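Local coordinates for core protein VP4 (Bluetongue virus, PDB 2JHP), which is a multifunctional RNA-capping enzyme of the virus core, with pockets that bind S-adenosyl-L-homocysteine and guanine, at residues R519-R531 with G553-V565. Numbering follows the deposited sequence.
Sequences RFIGLRVESSVLR and GHLYVTLMSGAYV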
ATOM      1  N   ARG A 519      -2.631 -17.305 -18.767  1.00 18.99           N
ATOM      2  CA  ARG A 519      -1.215 -17.303 -19.110  1.00 14.08           C
ATOM      3  C   ARG A 519      -0.687 -18.735 -19.020  1.00 13.34           C
ATOM      4  O   ARG A 519      -0.289 -19.306 -20.030  1.00 11.54           O
ATOM      5  CB  ARG A 519      -0.440 -16.310 -18.232  1.00  4.23           C
ATOM      6  CG  ARG A 519      -0.713 -14.829 -18.614  1.00 -9.34           C
ATOM      7  CD  ARG A 519      -0.631 -13.862 -17.443  1.00 16.13           C
ATOM      8  NE  ARG A 519      -1.846 -13.913 -16.632  1.00-10.48           N
ATOM      9  CZ  ARG A 519      -1.891 -14.271 -15.354  1.00  6.21           C
ATOM     10  NH1 ARG A 519      -0.771 -14.590 -14.701  1.00-12.60           N
ATOM     11  NH2 ARG A 519      -3.058 -14.296 -14.723  1.00-11.37           N
ATOM     12  N   PHE A 520      -0.734 -19.310 -17.817  1.00 -7.66           N
ATOM     13  CA  PHE A 520      -0.393 -20.715 -17.527  1.00 18.26           C
ATOM     14  C   PHE A 520       1.027 -21.087 -17.941  1.00 18.31           C
ATOM     15  O   PHE A 520       1.275 -22.181 -18.478  1.00 17.50           O
ATOM     16  CB  PHE A 520      -1.416 -21.685 -18.134  1.00 39.19           C
ATOM     17  CG  PHE A 520      -2.827 -21.424 -17.707  1.00 15.63           C
ATOM     18  CD1 PHE A 520      -3.796 -21.096 -18.648  1.00 31.57           C
ATOM     19  CD2 PHE A 520      -3.194 -21.500 -16.360  1.00 20.20           C
ATOM     20  CE1 PHE A 520      -5.102 -20.854 -18.264  1.00  8.75           C
ATOM     21  CE2 PHE A 520      -4.496 -21.249 -15.962  1.00 33.76           C
ATOM     22  CZ  PHE A 520      -5.454 -20.928 -16.920  1.00 11.70           C
ATOM     23  N   ILE A 521       1.950 -20.166 -17.681  1.00 21.72           N
ATOM     24  CA  ILE A 521       3.354 -20.346 -18.024  1.00 20.20           C
ATOM     25  C   ILE A 521       3.944 -21.483 -17.189  1.00 14.07           C
ATOM     26  O   ILE A 521       3.834 -21.493 -15.959  1.00 21.78           O
ATOM     27  CB  ILE A 521       4.169 -19.030 -17.839  1.00 12.43           C
ATOM     28  CG1 ILE A 521       3.608 -17.896 -18.721  1.00 22.83           C
ATOM     29  CG2 ILE A 521       5.654 -19.269 -18.089  1.00 10.10           C
ATOM     30  CD1 ILE A 521       3.626 -18.167 -20.227  1.00  4.69           C
ATOM     31  N   GLY A 522       4.540 -22.450 -17.874  1.00 20.26           N
ATOM     32  CA  GLY A 522       5.166 -23.570 -17.205  1.00 -6.06           C
ATOM     33  C   GLY A 522       4.268 -24.776 -17.013  1.00 10.30           C
ATOM     34  O   GLY A 522       4.711 -25.800 -16.469  1.00 13.43           O
ATOM     35  N   LEU A 523       3.024 -24.674 -17.476  1.00  8.88           N
ATOM     36  CA  LEU A 523       2.035 -25.734 -17.292  1.00 10.43           C
ATOM     37  C   LEU A 523       2.526 -27.127 -17.709  1.00  9.65           C
ATOM     38  O   LEU A 523       2.245 -28.112 -17.026  1.00 20.45           O
ATOM     39  CB  LEU A 523       0.719 -25.386 -18.001  1.00  7.45           C
ATOM     40  CG  LEU A 523      -0.500 -26.275 -17.710  1.00 15.83           C
ATOM     41  CD1 LEU A 523      -0.966 -26.126 -16.265  1.00 17.35           C
ATOM     42  CD2 LEU A 523      -1.624 -25.951 -18.673  1.00  9.88           C
ATOM     43  N   ARG A 524       3.259 -27.205 -18.820  1.00 -5.50           N
ATOM     44  CA  ARG A 524       3.735 -28.500 -19.328  1.00 -7.57           C
ATOM     45  C   ARG A 524       4.723 -29.171 -18.378  1.00  9.93           C
ATOM     46  O   ARG A 524       4.610 -30.356 -18.075  1.00 23.07           O
ATOM     47  CB  ARG A 524       4.365 -28.350 -20.710  1.00-10.00           C
ATOM     48  CG  ARG A 524       3.372 -27.944 -21.776  1.00-18.17           C
ATOM     49  CD  ARG A 524       3.629 -28.733 -23.046  1.00-12.43           C
ATOM     50  NE  ARG A 524       2.410 -28.889 -23.842  1.00 15.78           N
ATOM     51  CZ  ARG A 524       2.375 -29.423 -25.060  1.00 23.28           C
ATOM     52  NH1 ARG A 524       3.497 -29.843 -25.638  1.00 19.34           N
ATOM     53  NH2 ARG A 524       1.219 -29.536 -25.705  1.00 -3.43           N
ATOM     54  N   VAL A 525       5.683 -28.388 -17.905  1.00 -7.70           N
ATOM     55  CA  VAL A 525       6.641 -28.850 -16.900  1.00-10.36           C
ATOM     56  C   VAL A 525       5.936 -29.280 -15.622  1.00 -9.75           C
ATOM     57  O   VAL A 525       6.280 -30.291 -15.018  1.00  8.61           O
ATOM     58  CB  VAL A 525       7.720 -27.782 -16.625  1.00  5.24           C
ATOM     59  CG1 VAL A 525       8.360 -27.995 -15.274  1.00  2.65           C
ATOM     60  CG2 VAL A 525       8.767 -27.831 -17.739  1.00-11.99           C
ATOM     61  N   GLU A 526       4.916 -28.522 -15.252  1.00-11.38           N
ATOM     62  CA  GLU A 526       4.152 -28.795 -14.043  1.00 -8.60           C
ATOM     63  C   GLU A 526       3.373 -30.120 -14.102  1.00  6.16           C
ATOM     64  O   GLU A 526       3.147 -30.764 -13.073  1.00 19.18           O
ATOM     65  CB  GLU A 526       3.230 -27.613 -13.745  1.00  9.36           C
ATOM     66  CG  GLU A 526       3.941 -26.426 -13.115  1.00 16.54           C
ATOM     67  CD  GLU A 526       4.304 -26.657 -11.646  1.00 39.12           C
ATOM     68  OE1 GLU A 526       3.829 -27.656 -11.049  1.00 29.56           O
ATOM     69  OE2 GLU A 526       5.065 -25.835 -11.091  1.00 39.13           O
ATOM     70  N   SER A 527       2.976 -30.530 -15.299  1.00 18.78           N
ATOM     71  CA  SER A 527       2.254 -31.780 -15.446  1.00 13.42           C
ATOM     72  C   SER A 527       3.220 -32.942 -15.267  1.00  9.84           C
ATOM     73  O   SER A 527       2.874 -33.977 -14.697  1.00  9.98           O
ATOM     74  CB  SER A 527       1.532 -31.856 -16.801  1.00  5.64           C
ATOM     75  OG  SER A 527       2.446 -31.877 -17.888  1.00 32.35           O
ATOM     76  N   SER A 528       4.442 -32.758 -15.750  1.00  7.24           N
ATOM     77  CA  SER A 528       5.458 -33.786 -15.634  1.00  3.95           C
ATOM     78  C   SER A 528       5.935 -33.924 -14.178  1.00  7.99           C
ATOM     79  O   SER A 528       6.031 -35.030 -13.649  1.00  8.30           O
ATOM     80  CB  SER A 528       6.602 -33.516 -16.612  1.00 -7.50           C
ATOM     81  OG  SER A 528       6.238 -33.911 -17.927  1.00 25.98           O
ATOM     82  N   VAL A 529       6.161 -32.784 -13.533  1.00 10.46           N
ATOM     83  CA  VAL A 529       6.523 -32.721 -12.123  1.00  9.25           C
ATOM     84  C   VAL A 529       5.440 -33.326 -11.228  1.00 15.98           C
ATOM     85  O   VAL A 529       5.735 -33.892 -10.177  1.00 20.04           O
ATOM     86  CB  VAL A 529       6.851 -31.265 -11.702  1.00 10.26           C
ATOM     87  CG1 VAL A 529       6.864 -31.084 -10.166  1.00-10.59           C
ATOM     88  CG2 VAL A 529       8.178 -30.822 -12.326  1.00-10.68           C
ATOM     89  N   LEU A 530       4.190 -33.216 -11.647  1.00  8.55           N
ATOM     90  CA  LEU A 530       3.091 -33.825 -10.913  1.00 -8.13           C
ATOM     91  C   LEU A 530       3.105 -35.333 -11.067  1.00  6.57           C
ATOM     92  O   LEU A 530       2.876 -36.063 -10.115  1.00 18.24           O
ATOM     93  CB  LEU A 530       1.764 -33.277 -11.418  1.00 -9.45           C
ATOM     94  CG  LEU A 530       0.564 -33.219 -10.477  1.00 22.23           C
ATOM     95  CD1 LEU A 530       0.941 -32.705  -9.086  1.00 21.91           C
ATOM     96  CD2 LEU A 530      -0.509 -32.338 -11.117  1.00 14.42           C
ATOM     97  N   ARG A 531       3.403 -35.782 -12.275  1.00  9.90           N
ATOM     98  CA  ARG A 531       3.291 -37.181 -12.645  1.00 -6.59           C
ATOM     99  C   ARG A 531       4.435 -38.039 -12.089  1.00 -3.71           C
ATOM    100  O   ARG A 531       4.220 -39.182 -11.678  1.00  7.93           O
ATOM    101  CB  ARG A 531       3.231 -37.256 -14.163  1.00-11.31           C
ATOM    102  CG  ARG A 531       2.868 -38.593 -14.755  1.00 -9.17           C
ATOM    103  CD  ARG A 531       2.186 -38.385 -16.101  1.00 25.47           C
ATOM    104  NE  ARG A 531       2.550 -37.084 -16.658  1.00-11.28           N
ATOM    105  CZ  ARG A 531       1.708 -36.282 -17.306  1.00 28.09           C
ATOM    106  NH1 ARG A 531       2.139 -35.109 -17.766  1.00  5.25           N
ATOM    107  NH2 ARG A 531       0.437 -36.646 -17.489  1.00 13.80           N
ATOM    108  N   GLY A 553      -7.294 -32.341 -18.152  1.00  5.88           N
ATOM    109  CA  GLY A 553      -5.925 -32.426 -17.605  1.00  9.74           C
ATOM    110  C   GLY A 553      -5.381 -31.046 -17.276  1.00 13.24           C
ATOM    111  O   GLY A 553      -4.645 -30.863 -16.303  1.00  6.95           O
ATOM    112  N   HIS A 554      -5.771 -30.075 -18.097  1.00  6.22           N
ATOM    113  CA  HIS A 554      -5.441 -28.672 -17.904  1.00  5.20           C
ATOM    114  C   HIS A 554      -5.943 -28.158 -16.562  1.00 13.73           C
ATOM    115  O   HIS A 554      -5.239 -27.431 -15.880  1.00 16.20           O
ATOM    116  CB  HIS A 554      -6.063 -27.863 -19.033  1.00  7.51           C
ATOM    117  CG  HIS A 554      -5.626 -26.438 -19.074  1.00 25.61           C
ATOM    118  ND1 HIS A 554      -5.958 -25.531 -18.090  1.00 23.75           N
ATOM    119  CD2 HIS A 554      -4.902 -25.756 -19.992  1.00 25.84           C
ATOM    120  CE1 HIS A 554      -5.435 -24.356 -18.389  1.00 53.88           C
ATOM    121  NE2 HIS A 554      -4.790 -24.465 -19.538  1.00 10.61           N
ATOM    122  N   LEU A 555      -7.163 -28.536 -16.191  1.00 17.77           N
ATOM    123  CA  LEU A 555      -7.764 -28.068 -14.936  1.00 16.00           C
ATOM    124  C   LEU A 555      -7.161 -28.766 -13.716  1.00 12.89           C
ATOM    125  O   LEU A 555      -6.909 -28.137 -12.682  1.00 37.64           O
ATOM    126  CB  LEU A 555      -9.293 -28.250 -14.949  1.00  7.17           C
ATOM    127  CG  LEU A 555     -10.063 -27.569 -13.808  1.00 21.10           C
ATOM    128  CD1 LEU A 555     -10.002 -26.042 -13.892  1.00 27.86           C
ATOM    129  CD2 LEU A 555     -11.507 -28.031 -13.806  1.00  9.43           C
ATOM    130  N   TYR A 556      -6.958 -30.076 -13.857  1.00 12.20           N
ATOM    131  CA  TYR A 556      -6.444 -30.910 -12.792  1.00 15.82           C
ATOM    132  C   TYR A 556      -5.014 -30.492 -12.459  1.00  7.84           C
ATOM    133  O   TYR A 556      -4.645 -30.412 -11.283  1.00 17.22           O
ATOM    134  CB  TYR A 556      -6.517 -32.387 -13.189  1.00 21.06           C
ATOM    135  CG  TYR A 556      -5.778 -33.314 -12.245  1.00  7.38           C
ATOM    136  CD1 TYR A 556      -6.428 -33.901 -11.154  1.00 30.05           C
ATOM    137  CD2 TYR A 556      -4.421 -33.589 -12.436  1.00 19.73           C
ATOM    138  CE1 TYR A 556      -5.740 -34.745 -10.282  1.00  3.22           C
ATOM    139  CE2 TYR A 556      -3.725 -34.419 -11.574  1.00  8.66           C
ATOM    140  CZ  TYR A 556      -4.380 -35.000 -10.501  1.00 -1.04           C
ATOM    141  OH  TYR A 556      -3.667 -35.833  -9.661  1.00 24.99           O
ATOM    142  N   VAL A 557      -4.224 -30.203 -13.491  1.00 13.61           N
ATOM    143  CA  VAL A 557      -2.841 -29.792 -13.285  1.00 14.69           C
ATOM    144  C   VAL A 557      -2.758 -28.399 -12.656  1.00 10.16           C
ATOM    145  O   VAL A 557      -2.051 -28.220 -11.665  1.00 20.08           O
ATOM    146  CB  VAL A 557      -1.980 -29.930 -14.568  1.00 14.72           C
ATOM    147  CG1 VAL A 557      -0.658 -29.207 -14.415  1.00  9.11           C
ATOM    148  CG2 VAL A 557      -1.730 -31.417 -14.886  1.00  5.35           C
ATOM    149  N   THR A 558      -3.504 -27.439 -13.206  1.00 17.31           N
ATOM    150  CA  THR A 558      -3.516 -26.064 -12.693  1.00 10.95           C
ATOM    151  C   THR A 558      -3.821 -26.029 -11.200  1.00 19.70           C
ATOM    152  O   THR A 558      -3.096 -25.387 -10.439  1.00 41.06           O
ATOM    153  CB  THR A 558      -4.518 -25.139 -13.441  1.00 17.46           C
ATOM    154  OG1 THR A 558      -5.771 -25.812 -13.590  1.00 50.32           O
ATOM    155  CG2 THR A 558      -3.997 -24.751 -14.820  1.00 26.85           C
ATOM    156  N   LEU A 559      -4.871 -26.739 -10.787  1.00 22.00           N
ATOM    157  CA  LEU A 559      -5.224 -26.855  -9.367  1.00  4.45           C
ATOM    158  C   LEU A 559      -4.190 -27.618  -8.510  1.00 15.13           C
ATOM    159  O   LEU A 559      -3.714 -27.119  -7.474  1.00 12.94           O
ATOM    160  CB  LEU A 559      -6.586 -27.522  -9.220  1.00  6.18           C
ATOM    161  CG  LEU A 559      -7.812 -26.655  -9.473  1.00 10.89           C
ATOM    162  CD1 LEU A 559      -9.053 -27.538  -9.481  1.00 41.92           C
ATOM    163  CD2 LEU A 559      -7.921 -25.557  -8.426  1.00121.53           C
ATOM    164  N   MET A 560      -3.844 -28.821  -8.961  1.00  8.97           N
ATOM    165  CA  MET A 560      -3.017 -29.737  -8.199  1.00 14.70           C
ATOM    166  C   MET A 560      -1.580 -29.242  -8.084  1.00 16.10           C
ATOM    167  O   MET A 560      -0.895 -29.572  -7.131  1.00 24.17           O
ATOM    168  CB  MET A 560      -3.080 -31.123  -8.835  1.00 13.64           C
ATOM    169  CG  MET A 560      -2.633 -32.271  -7.944  1.00 23.86           C
ATOM    170  SD  MET A 560      -3.759 -32.646  -6.601  1.00 24.73           S
ATOM    171  CE  MET A 560      -5.145 -33.326  -7.491  1.00 36.87           C
ATOM    172  N   SER A 561      -1.135 -28.429  -9.039  1.00 20.79           N
ATOM    173  CA  SER A 561       0.233 -27.909  -9.024  1.00 26.09           C
ATOM    174  C   SER A 561       0.492 -26.908  -7.896  1.00 27.15           C
ATOM    175  O   SER A 561       1.617 -26.811  -7.403  1.00 15.47           O
ATOM    176  CB  SER A 561       0.587 -27.266 -10.365  1.00 28.40           C
ATOM    177  OG  SER A 561      -0.197 -26.112 -10.597  1.00 25.57           O
ATOM    178  N   GLY A 562      -0.542 -26.160  -7.505  1.00 25.36           N
ATOM    179  CA  GLY A 562      -0.416 -25.095  -6.513  1.00 12.70           C
ATOM    180  C   GLY A 562       0.385 -23.917  -7.049  1.00 10.54           C
ATOM    181  O   GLY A 562       0.789 -23.028  -6.292  1.00 22.77           O
ATOM    182  N   ALA A 563       0.595 -23.908  -8.360  1.00 17.15           N
ATOM    183  CA  ALA A 563       1.446 -22.935  -9.011  1.00 15.98           C
ATOM    184  C   ALA A 563       0.689 -21.741  -9.613  1.00 11.56           C
ATOM    185  O   ALA A 563       1.302 -20.720  -9.923  1.00 27.35           O
ATOM    186  CB  ALA A 563       2.285 -23.626 -10.073  1.00 15.41           C
ATOM    187  N   TYR A 564      -0.632 -21.866  -9.779  1.00 26.00           N
ATOM    188  CA  TYR A 564      -1.438 -20.808 -10.435  1.00 15.11           C
ATOM    189  C   TYR A 564      -2.605 -20.280  -9.614  1.00 17.67           C
ATOM    190  O   TYR A 564      -3.181 -20.997  -8.789  1.00 18.76           O
ATOM    191  CB  TYR A 564      -1.946 -21.259 -11.817  1.00  3.83           C
ATOM    192  CG  TYR A 564      -0.849 -21.871 -12.656  1.00-10.96           C
ATOM    193  CD1 TYR A 564      -0.709 -23.258 -12.748  1.00 58.27           C
ATOM    194  CD2 TYR A 564       0.093 -21.063 -13.309  1.00 -9.34           C
ATOM    195  CE1 TYR A 564       0.312 -23.819 -13.482  1.00 14.58           C
ATOM    196  CE2 TYR A 564       1.124 -21.643 -14.066  1.00-12.09           C
ATOM    197  CZ  TYR A 564       1.215 -23.007 -14.136  1.00 46.74           C
ATOM    198  OH  TYR A 564       2.225 -23.544 -14.874  1.00 22.57           O
ATOM    199  N   VAL A 565      -2.925 -19.009  -9.852  1.00 16.60           N
ATOM    200  CA  VAL A 565      -4.170 -18.404  -9.371  1.00 16.81           C
ATOM    201  C   VAL A 565      -4.893 -17.738 -10.529  1.00 27.28           C
ATOM    202  O   VAL A 565      -4.471 -16.690 -11.005  1.00 26.08           O
ATOM    203  CB  VAL A 565      -3.925 -17.332  -8.275  1.00 14.30           C
ATOM    204  CG1 VAL A 565      -5.252 -16.737  -7.819  1.00 11.88           C
ATOM    205  CG2 VAL A 565      -3.152 -17.920  -7.096  1.00 13.26           C
TER
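Helices 523-531 and 553-561 cross at 75° with their axes 9.6 Å apart, a helix pair with one knob-into-hole contact and an aromatic cluster at the N-terminal end of the first helix. The knob is V557, set among L523, E526, S527 and L530; its CG1 meets L523 CD1 at 3.6 Å, while CG2 faces S527 CB. Farther along, L530 crosses M560 at about a right angle, CD2 resting on M560 CB. E526 bends at chi2, laying OE1 against S561 CB and OE2 against A563 CB, with the like charge of E3 close to OE2. In the cluster, H554 sets its CE1 over the centre of the F520 face, a T-shaped stack with centroids 4.6 Å apart. F520 in turn points an edge at the face of Y564. L523, with CG anti to the backbone N (chi1 -170°), forks between knob and cluster: CD1 also touches T558 CG2, and CD2 lies over the imidazole face of H554 in a CH-pi contact, 3.8 Å from the centroid. W38 of helix 34-41 packs on L523, W571 of helix 568-576 meets the H554 ring, and helix 612-625 backs helix 553-561. The Y564 hydroxyl donates to I521 O, a carbonyl within the type II turn F520-L523, at 2.8 Å, arriving 56° above the carbonyl plane.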